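Local coordinates for DNA polymerase II large subunit (Pyrococcus horikoshii, PDB 5BKH), which carries an intein that probably cuts itself out of the archaeal polymerase and exonuclease subunit by protein splicing, at residues 89-94 / 134-139; 13-18 / 26-31; 59-64 / 159-164. One frame throughout, in Å; residues are numbered along the deposited sequence.

In the fold
Interaction 2 (13-18 / 26-31) comes first along the chain. Interaction 1 (89-94 / 134-139) is nested inside the loop closed by interaction 3 (59-64 / 159-164). Interactions 2 and 3 lie on one side of the chain's centre, about 18 Å apart by their centres, and meet where Ile16 CG2 packs on Val164 CG1 at 3.7 Å. They share one curled antiparallel sheet, in which strands 15-20 and 55-61 are neighbours. Interaction 1 lies in a separate six-stranded antiparallel sheet, about 38 and 54 Å by centres from interactions 2 and 3. All three touch a second subunit, consistent with the domain-swapped form of this mini-intein.

Interaction 1 (89-94 / 134-139); sequences LELGSS and EPLKVA
The backbone O of Ala139 is gripped from segment 89-94 by two neighbouring groups. Glu90 N gives it a hydrogen bond of 3.0 Å that lies in the carbonyl plane, though the N-H is bent off the line to 142°. Leu89 CA adds a C-H...O contact to the same Ala139 O at 3.2 Å.

The side chain of Glu90 then reaches along strand 135-139. With chi1 at 77°, its CG sits between the backbone N and the carbonyl carbon. The chain runs on extended from there. Glu90 CG presses on Val138 CB at 3.6 Å, and OE1 passes on to Ala139. A weak hydrogen bond of 3.4 Å from Ala139 N to Glu90 OE1 adds a second, lesser link.

The two methyls of Val138 serve different partners. Its CG2 meets Leu89 CB at 3.9 Å, and these side chains cross at about a right angle. Its CG1 touches Leu91 CD1 at 4.0 Å. The same Leu91 methyl also meets Leu136 CD2. Leu136 and Val138 rest in turn on Ile127 of strand 124-128.

Leu91 and Gly92 both have positive phi, and the chain reverses there. The bond from Leu89 N to Ser93 O, 3.0 Å long, closes the bend. Ser93 OG is held by Glu168 of the second subunit. The arrangement is that of a beta-hairpin turn: strand 84-89 ends beside 135-146, its antiparallel neighbour in the six-stranded sheet, and turns back as strand 94-97.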
# COMPACT_ATOMS: atom_id res chain seq x y z
N LEU A 89 -30.12 -0.10 19.13
CA LEU A 89 -30.36 0.40 20.47
C LEU A 89 -31.85 0.53 20.73
O LEU A 89 -32.68 0.49 19.82
CB LEU A 89 -29.67 1.76 20.66
CG LEU A 89 -28.27 1.92 20.06
CD1 LEU A 89 -27.97 3.39 19.82
CD2 LEU A 89 -27.25 1.32 21.00
N GLU A 90 -32.20 0.70 22.00
CA GLU A 90 -33.60 0.89 22.34
C GLU A 90 -34.04 2.29 21.91
O GLU A 90 -33.22 3.15 21.59
CB GLU A 90 -33.84 0.66 23.84
CG GLU A 90 -33.41 1.81 24.73
CD GLU A 90 -33.64 1.51 26.21
OE1 GLU A 90 -33.09 0.50 26.71
OE2 GLU A 90 -34.37 2.29 26.87
N LEU A 91 -35.36 2.48 21.88
CA LEU A 91 -36.01 3.69 21.38
C LEU A 91 -35.87 3.83 19.86
O LEU A 91 -36.07 4.92 19.31
CB LEU A 91 -35.47 4.95 22.07
CG LEU A 91 -35.67 5.06 23.59
CD1 LEU A 91 -35.38 6.48 24.06
CD2 LEU A 91 -37.08 4.64 24.00
N GLY A 92 -35.54 2.74 19.17
CA GLY A 92 -35.47 2.72 17.72
C GLY A 92 -34.17 3.20 17.10
O GLY A 92 -33.98 3.01 15.90
N SER A 93 -33.27 3.79 17.88
CA SER A 93 -32.06 4.37 17.31
C SER A 93 -31.08 3.29 16.85
O SER A 93 -30.98 2.22 17.45
CB SER A 93 -31.38 5.29 18.33
OG SER A 93 -30.49 6.19 17.69
N SER A 94 -30.34 3.61 15.79
CA SER A 94 -29.32 2.74 15.23
C SER A 94 -27.97 3.45 15.28
O SER A 94 -27.89 4.67 15.41
CB SER A 94 -29.65 2.35 13.79
OG SER A 94 -29.17 1.06 13.48
N GLU A 134 -31.24 16.46 24.85
CA GLU A 134 -30.72 15.94 26.11
C GLU A 134 -29.94 14.66 25.87
O GLU A 134 -30.26 13.88 24.96
CB GLU A 134 -31.86 15.64 27.09
CG GLU A 134 -32.65 16.84 27.57
CD GLU A 134 -34.08 16.46 27.93
OE1 GLU A 134 -34.59 15.46 27.38
OE2 GLU A 134 -34.69 17.16 28.76
N PRO A 135 -28.91 14.40 26.67
CA PRO A 135 -28.26 13.09 26.61
C PRO A 135 -29.18 12.02 27.18
O PRO A 135 -29.72 12.16 28.28
CB PRO A 135 -26.99 13.27 27.47
CG PRO A 135 -27.28 14.45 28.33
CD PRO A 135 -28.20 15.34 27.56
N LEU A 136 -29.36 10.95 26.41
CA LEU A 136 -30.22 9.83 26.75
C LEU A 136 -29.37 8.58 26.94
O LEU A 136 -28.40 8.37 26.20
CB LEU A 136 -31.25 9.58 25.65
CG LEU A 136 -32.64 10.22 25.77
CD1 LEU A 136 -32.52 11.71 26.02
CD2 LEU A 136 -33.42 9.96 24.49
N LYS A 137 -29.73 7.76 27.93
CA LYS A 137 -29.07 6.49 28.17
C LYS A 137 -29.92 5.38 27.56
O LYS A 137 -31.02 5.10 28.05
CB LYS A 137 -28.85 6.25 29.66
CG LYS A 137 -28.01 7.31 30.35
CD LYS A 137 -27.19 6.72 31.47
CE LYS A 137 -26.92 7.74 32.56
NZ LYS A 137 -26.64 9.10 32.03
N VAL A 138 -29.43 4.75 26.49
CA VAL A 138 -30.16 3.68 25.84
C VAL A 138 -29.31 2.42 25.86
O VAL A 138 -28.09 2.47 26.03
CB VAL A 138 -30.57 4.04 24.40
CG1 VAL A 138 -31.56 5.19 24.41
CG2 VAL A 138 -29.34 4.39 23.56
N ALA A 139 -29.96 1.28 25.70
CA ALA A 139 -29.30 -0.01 25.82
C ALA A 139 -29.09 -0.63 24.45
O ALA A 139 -29.92 -0.49 23.56
CB ALA A 139 -30.12 -0.96 26.70

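Interaction 2 (13-18 / 26-31); sequences DTRILV and RVTLKE
Ile16 and Val27 face each other as an antiparallel hydrogen-bonded pair. Ile16 N bonds to Val27 O at 2.9 Å, and Val27 N returns a bond of the same length to Ile16 O. The pairs on either side, Arg15 with Thr28 and Leu17 with Arg26, are non-hydrogen-bonded. There C-H...O contacts fill in, as from Arg15 CA to Val27 O. A further bond, Leu29 N to Thr14 O at 3.0 Å, carries the pairing into the first turn of helix 29-34. Strands 15-20 and 23-28 thus form a beta hairpin that runs straight into this helix.

The side chains split between two faces. Around Ile16 and Val27 the contacts across the hairpin are apolar. Ile16 CD1 meets Leu29 CD1 at 3.7 Å. Val18 CG2 meets Val27 CG2 at 3.7 Å, the two side chains about perpendicular. Val57, Leu156 and Leu32 pack around Ile16, and Phe154 lies against Leu29.

On the other face Leu17 CD1 sits over the Arg26 guanidinium, 3.1 Å above its plane and offset toward the rim. The leucine CG is anti to its backbone N (chi1 163°), and the arginine chain bends at chi2 to bring the flat group beneath the methyl. Arg26 NH1 also makes a weak hydrogen bond to Asn167 O. Leu133 and Glu130 of the second subunit pack on Leu17 and Arg26.

Arg15 NH2 lies 4.2 Å from Glu31 OE2, an oxygen well out of the guanidinium plane, with no N-H pointing at it. The attraction is therefore probably long-range, while backbone bonds and apolar contacts do most of the holding.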
# COMPACT_ATOMS: atom_id res chain seq x y z
N ASP A 13 -25.20 0.12 -7.67
CA ASP A 13 -26.29 0.97 -8.15
C ASP A 13 -26.11 1.45 -9.59
O ASP A 13 -26.92 2.25 -10.07
CB ASP A 13 -26.46 2.18 -7.23
CG ASP A 13 -25.21 3.02 -7.13
OD1 ASP A 13 -24.14 2.56 -7.58
OD2 ASP A 13 -25.29 4.15 -6.60
N THR A 14 -25.07 0.99 -10.30
CA THR A 14 -24.86 1.39 -11.68
C THR A 14 -25.84 0.68 -12.60
O THR A 14 -25.98 -0.55 -12.54
CB THR A 14 -23.42 1.09 -12.09
OG1 THR A 14 -22.57 2.16 -11.66
CG2 THR A 14 -23.31 0.94 -13.60
N ARG A 15 -26.54 1.45 -13.44
CA ARG A 15 -27.56 0.92 -14.33
C ARG A 15 -26.98 0.65 -15.71
O ARG A 15 -26.42 1.55 -16.34
CB ARG A 15 -28.74 1.88 -14.45
CG ARG A 15 -29.25 2.41 -13.12
CD ARG A 15 -30.43 3.33 -13.32
NE ARG A 15 -31.69 2.59 -13.32
CZ ARG A 15 -32.37 2.29 -12.23
NH1 ARG A 15 -31.95 2.64 -11.03
NH2 ARG A 15 -33.51 1.60 -12.35
N ILE A 16 -27.13 -0.59 -16.18
CA ILE A 16 -26.69 -0.97 -17.51
C ILE A 16 -27.91 -1.47 -18.28
O ILE A 16 -28.92 -1.87 -17.70
CB ILE A 16 -25.58 -2.04 -17.49
CG1 ILE A 16 -26.17 -3.43 -17.20
CG2 ILE A 16 -24.52 -1.68 -16.46
CD1 ILE A 16 -25.22 -4.56 -17.51
N LEU A 17 -27.79 -1.46 -19.60
CA LEU A 17 -28.94 -1.69 -20.46
C LEU A 17 -28.91 -3.08 -21.09
O LEU A 17 -27.91 -3.51 -21.70
CB LEU A 17 -29.04 -0.55 -21.49
CG LEU A 17 -29.85 -0.54 -22.78
CD1 LEU A 17 -30.32 0.84 -23.07
CD2 LEU A 17 -28.85 -0.80 -23.85
N VAL A 18 -30.02 -3.80 -20.90
CA VAL A 18 -30.15 -5.20 -21.23
C VAL A 18 -31.49 -5.40 -21.92
O VAL A 18 -32.34 -4.51 -21.95
CB VAL A 18 -30.06 -6.11 -19.98
CG1 VAL A 18 -28.63 -6.21 -19.49
CG2 VAL A 18 -30.99 -5.62 -18.88
N ARG A 26 -33.10 -0.63 -18.49
CA ARG A 26 -31.91 -0.35 -17.70
C ARG A 26 -32.09 -0.95 -16.31
O ARG A 26 -32.99 -0.55 -15.57
CB ARG A 26 -31.67 1.15 -17.63
CG ARG A 26 -31.89 1.86 -18.97
CD ARG A 26 -30.96 3.04 -19.13
NE ARG A 26 -31.13 3.71 -20.41
CZ ARG A 26 -30.23 3.72 -21.38
NH1 ARG A 26 -29.05 3.14 -21.23
NH2 ARG A 26 -30.51 4.33 -22.52
N VAL A 27 -31.25 -1.92 -15.97
CA VAL A 27 -31.29 -2.56 -14.66
C VAL A 27 -30.01 -2.26 -13.92
O VAL A 27 -28.92 -2.14 -14.50
CB VAL A 27 -31.53 -4.08 -14.76
CG1 VAL A 27 -32.80 -4.38 -15.55
CG2 VAL A 27 -30.33 -4.77 -15.39
N THR A 28 -30.14 -2.11 -12.60
CA THR A 28 -28.98 -1.96 -11.74
C THR A 28 -28.23 -3.29 -11.64
O THR A 28 -28.83 -4.36 -11.77
CB THR A 28 -29.43 -1.45 -10.36
OG1 THR A 28 -28.83 -0.18 -10.09
CG2 THR A 28 -29.09 -2.41 -9.25
N LEU A 29 -26.91 -3.21 -11.44
CA LEU A 29 -26.11 -4.43 -11.44
C LEU A 29 -26.46 -5.33 -10.26
O LEU A 29 -26.35 -6.56 -10.37
CB LEU A 29 -24.62 -4.09 -11.42
CG LEU A 29 -23.88 -4.93 -12.47
CD1 LEU A 29 -24.40 -4.59 -13.86
CD2 LEU A 29 -22.40 -4.72 -12.42
N LYS A 30 -26.89 -4.75 -9.14
CA LYS A 30 -27.43 -5.55 -8.05
C LYS A 30 -28.69 -6.30 -8.49
O LYS A 30 -28.86 -7.48 -8.18
CB LYS A 30 -27.72 -4.65 -6.84
CG LYS A 30 -28.48 -5.31 -5.71
CD LYS A 30 -28.32 -4.50 -4.42
CE LYS A 30 -28.80 -5.28 -3.21
NZ LYS A 30 -30.18 -5.82 -3.40
N GLU A 31 -29.58 -5.62 -9.22
CA GLU A 31 -30.74 -6.30 -9.78
C GLU A 31 -30.32 -7.37 -10.78
O GLU A 31 -30.89 -8.46 -10.81
CB GLU A 31 -31.67 -5.30 -10.46
CG GLU A 31 -32.15 -4.17 -9.55
CD GLU A 31 -33.15 -3.26 -10.23
OE1 GLU A 31 -34.17 -3.76 -10.75
OE2 GLU A 31 -32.92 -2.03 -10.25

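Interaction 3 (59-64 / 159-164); sequences SFNPEE and KKYHTV
Tyr161 leans along the end of strand 59-61. Its CB lies 3.2 Å from Ser59 OG and also touches Ser59 CB. Beyond it, CG and CD1 pass the carbonyl of Phe60, with CD1 at 4.0 Å from Phe60 O. Farther out the ring meets the amide of Asn61. Tyr161 CE1 is 3.7 Å from Asn61 OD1, and CZ is nearest ND2. At the tip, Tyr161 OH approaches Asn61 ND2 to 3.1 Å, but the angle is too poor for a hydrogen bond. Amide and ring planes are 36° apart. Asn61 CB lies over the rim of one ring face and Lys160 CG over the rim of the opposite face.

The firm polar link lies at the root of the tyrosine. Ser59 OG, anti to the backbone N at chi1 -165°, donates to Thr163 O at 2.8 Å from above the carbonyl plane. Thr163 CG2 lies against the Ser59-Phe60 backbone, 3.5 Å from Phe60 N.

Phe60 and Pro62 meet Leu104 and Phe111 of the second subunit. The amide oxygen of Asn61 turns back on its own segment: OD1 accepts from Glu63 N at 3.3 Å. The loop between strands 153-158 and 164-166 lies across the end of strand 55-61, where the chain leaves the sheet through this Asx turn.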
# COMPACT_ATOMS: atom_id res chain seq x y z
N SER A 59 -24.17 -4.69 -25.85
CA SER A 59 -22.78 -4.30 -26.00
C SER A 59 -22.56 -3.63 -27.35
O SER A 59 -23.51 -3.39 -28.10
CB SER A 59 -21.88 -5.53 -25.84
OG SER A 59 -20.53 -5.16 -25.63
N PHE A 60 -21.30 -3.36 -27.70
CA PHE A 60 -20.96 -2.66 -28.94
C PHE A 60 -19.93 -3.45 -29.73
O PHE A 60 -18.97 -3.98 -29.16
CB PHE A 60 -20.42 -1.25 -28.65
CG PHE A 60 -20.36 -0.37 -29.87
CD1 PHE A 60 -21.49 0.31 -30.30
CD2 PHE A 60 -19.18 -0.22 -30.58
CE1 PHE A 60 -21.44 1.12 -31.42
CE2 PHE A 60 -19.13 0.59 -31.70
CZ PHE A 60 -20.26 1.26 -32.12
N ASN A 61 -20.13 -3.52 -31.05
CA ASN A 61 -19.21 -4.15 -31.98
C ASN A 61 -18.43 -3.05 -32.68
O ASN A 61 -18.97 -2.38 -33.57
CB ASN A 61 -19.97 -5.00 -33.00
CG ASN A 61 -19.07 -5.93 -33.78
OD1 ASN A 61 -17.84 -5.82 -33.73
ND2 ASN A 61 -19.67 -6.86 -34.51
N PRO A 62 -17.16 -2.81 -32.30
CA PRO A 62 -16.38 -1.75 -32.94
C PRO A 62 -15.84 -2.11 -34.31
O PRO A 62 -15.32 -1.22 -35.00
CB PRO A 62 -15.24 -1.52 -31.94
CG PRO A 62 -15.05 -2.84 -31.29
CD PRO A 62 -16.43 -3.46 -31.20
N GLU A 63 -15.92 -3.37 -34.73
CA GLU A 63 -15.50 -3.73 -36.08
C GLU A 63 -16.54 -3.29 -37.10
O GLU A 63 -16.19 -2.67 -38.11
CB GLU A 63 -15.26 -5.24 -36.17
CG GLU A 63 -13.91 -5.68 -35.62
CD GLU A 63 -13.94 -5.88 -34.11
OE1 GLU A 63 -15.00 -5.66 -33.49
OE2 GLU A 63 -12.89 -6.26 -33.55
N GLU A 64 -17.81 -3.59 -36.86
CA GLU A 64 -18.90 -3.10 -37.69
C GLU A 64 -19.53 -1.82 -37.16
O GLU A 64 -20.39 -1.25 -37.83
CB GLU A 64 -19.99 -4.17 -37.83
CG GLU A 64 -19.47 -5.59 -37.96
CD GLU A 64 -20.56 -6.58 -38.34
OE1 GLU A 64 -21.45 -6.21 -39.14
OE2 GLU A 64 -20.53 -7.72 -37.83
N LYS A 159 -20.03 -12.63 -23.32
CA LYS A 159 -19.38 -13.37 -24.40
C LYS A 159 -18.97 -12.41 -25.51
O LYS A 159 -19.76 -11.55 -25.93
CB LYS A 159 -20.32 -14.45 -24.93
CG LYS A 159 -19.92 -15.07 -26.25
CD LYS A 159 -21.14 -15.51 -27.04
CE LYS A 159 -21.91 -16.58 -26.29
NZ LYS A 159 -22.54 -17.58 -27.20
N LYS A 160 -17.71 -12.54 -25.95
CA LYS A 160 -17.15 -11.77 -27.05
C LYS A 160 -17.05 -10.27 -26.74
O LYS A 160 -15.96 -9.75 -26.50
CB LYS A 160 -17.95 -11.99 -28.34
CG LYS A 160 -17.12 -12.00 -29.61
CD LYS A 160 -17.94 -12.44 -30.82
CE LYS A 160 -17.27 -12.05 -32.12
NZ LYS A 160 -15.80 -11.89 -31.97
N TYR A 161 -18.19 -9.58 -26.75
CA TYR A 161 -18.22 -8.13 -26.59
C TYR A 161 -18.40 -7.79 -25.12
O TYR A 161 -19.47 -8.03 -24.55
CB TYR A 161 -19.33 -7.54 -27.45
CG TYR A 161 -19.31 -8.04 -28.88
CD1 TYR A 161 -18.18 -7.87 -29.67
CD2 TYR A 161 -20.40 -8.70 -29.43
CE1 TYR A 161 -18.14 -8.34 -30.98
CE2 TYR A 161 -20.38 -9.16 -30.73
CZ TYR A 161 -19.25 -8.98 -31.50
OH TYR A 161 -19.22 -9.44 -32.80
N HIS A 162 -17.37 -7.22 -24.51
CA HIS A 162 -17.30 -7.05 -23.07
C HIS A 162 -17.61 -5.63 -22.60
O HIS A 162 -17.53 -5.36 -21.40
CB HIS A 162 -15.92 -7.47 -22.56
CG HIS A 162 -15.44 -8.77 -23.14
ND1 HIS A 162 -16.09 -9.96 -22.91
CD2 HIS A 162 -14.40 -9.05 -23.95
CE1 HIS A 162 -15.46 -10.93 -23.55
NE2 HIS A 162 -14.43 -10.40 -24.19
N THR A 163 -17.96 -4.73 -23.50
CA THR A 163 -18.30 -3.38 -23.09
C THR A 163 -19.77 -3.31 -22.70
O THR A 163 -20.57 -4.20 -23.02
CB THR A 163 -17.99 -2.39 -24.22
OG1 THR A 163 -17.76 -1.10 -23.65
CG2 THR A 163 -19.14 -2.32 -25.20
N VAL A 164 -20.12 -2.24 -22.00
CA VAL A 164 -21.45 -2.12 -21.41
C VAL A 164 -21.96 -0.70 -21.63
O VAL A 164 -21.18 0.26 -21.70
CB VAL A 164 -21.41 -2.51 -19.91
CG1 VAL A 164 -21.87 -1.38 -19.02
CG2 VAL A 164 -22.23 -3.75 -19.68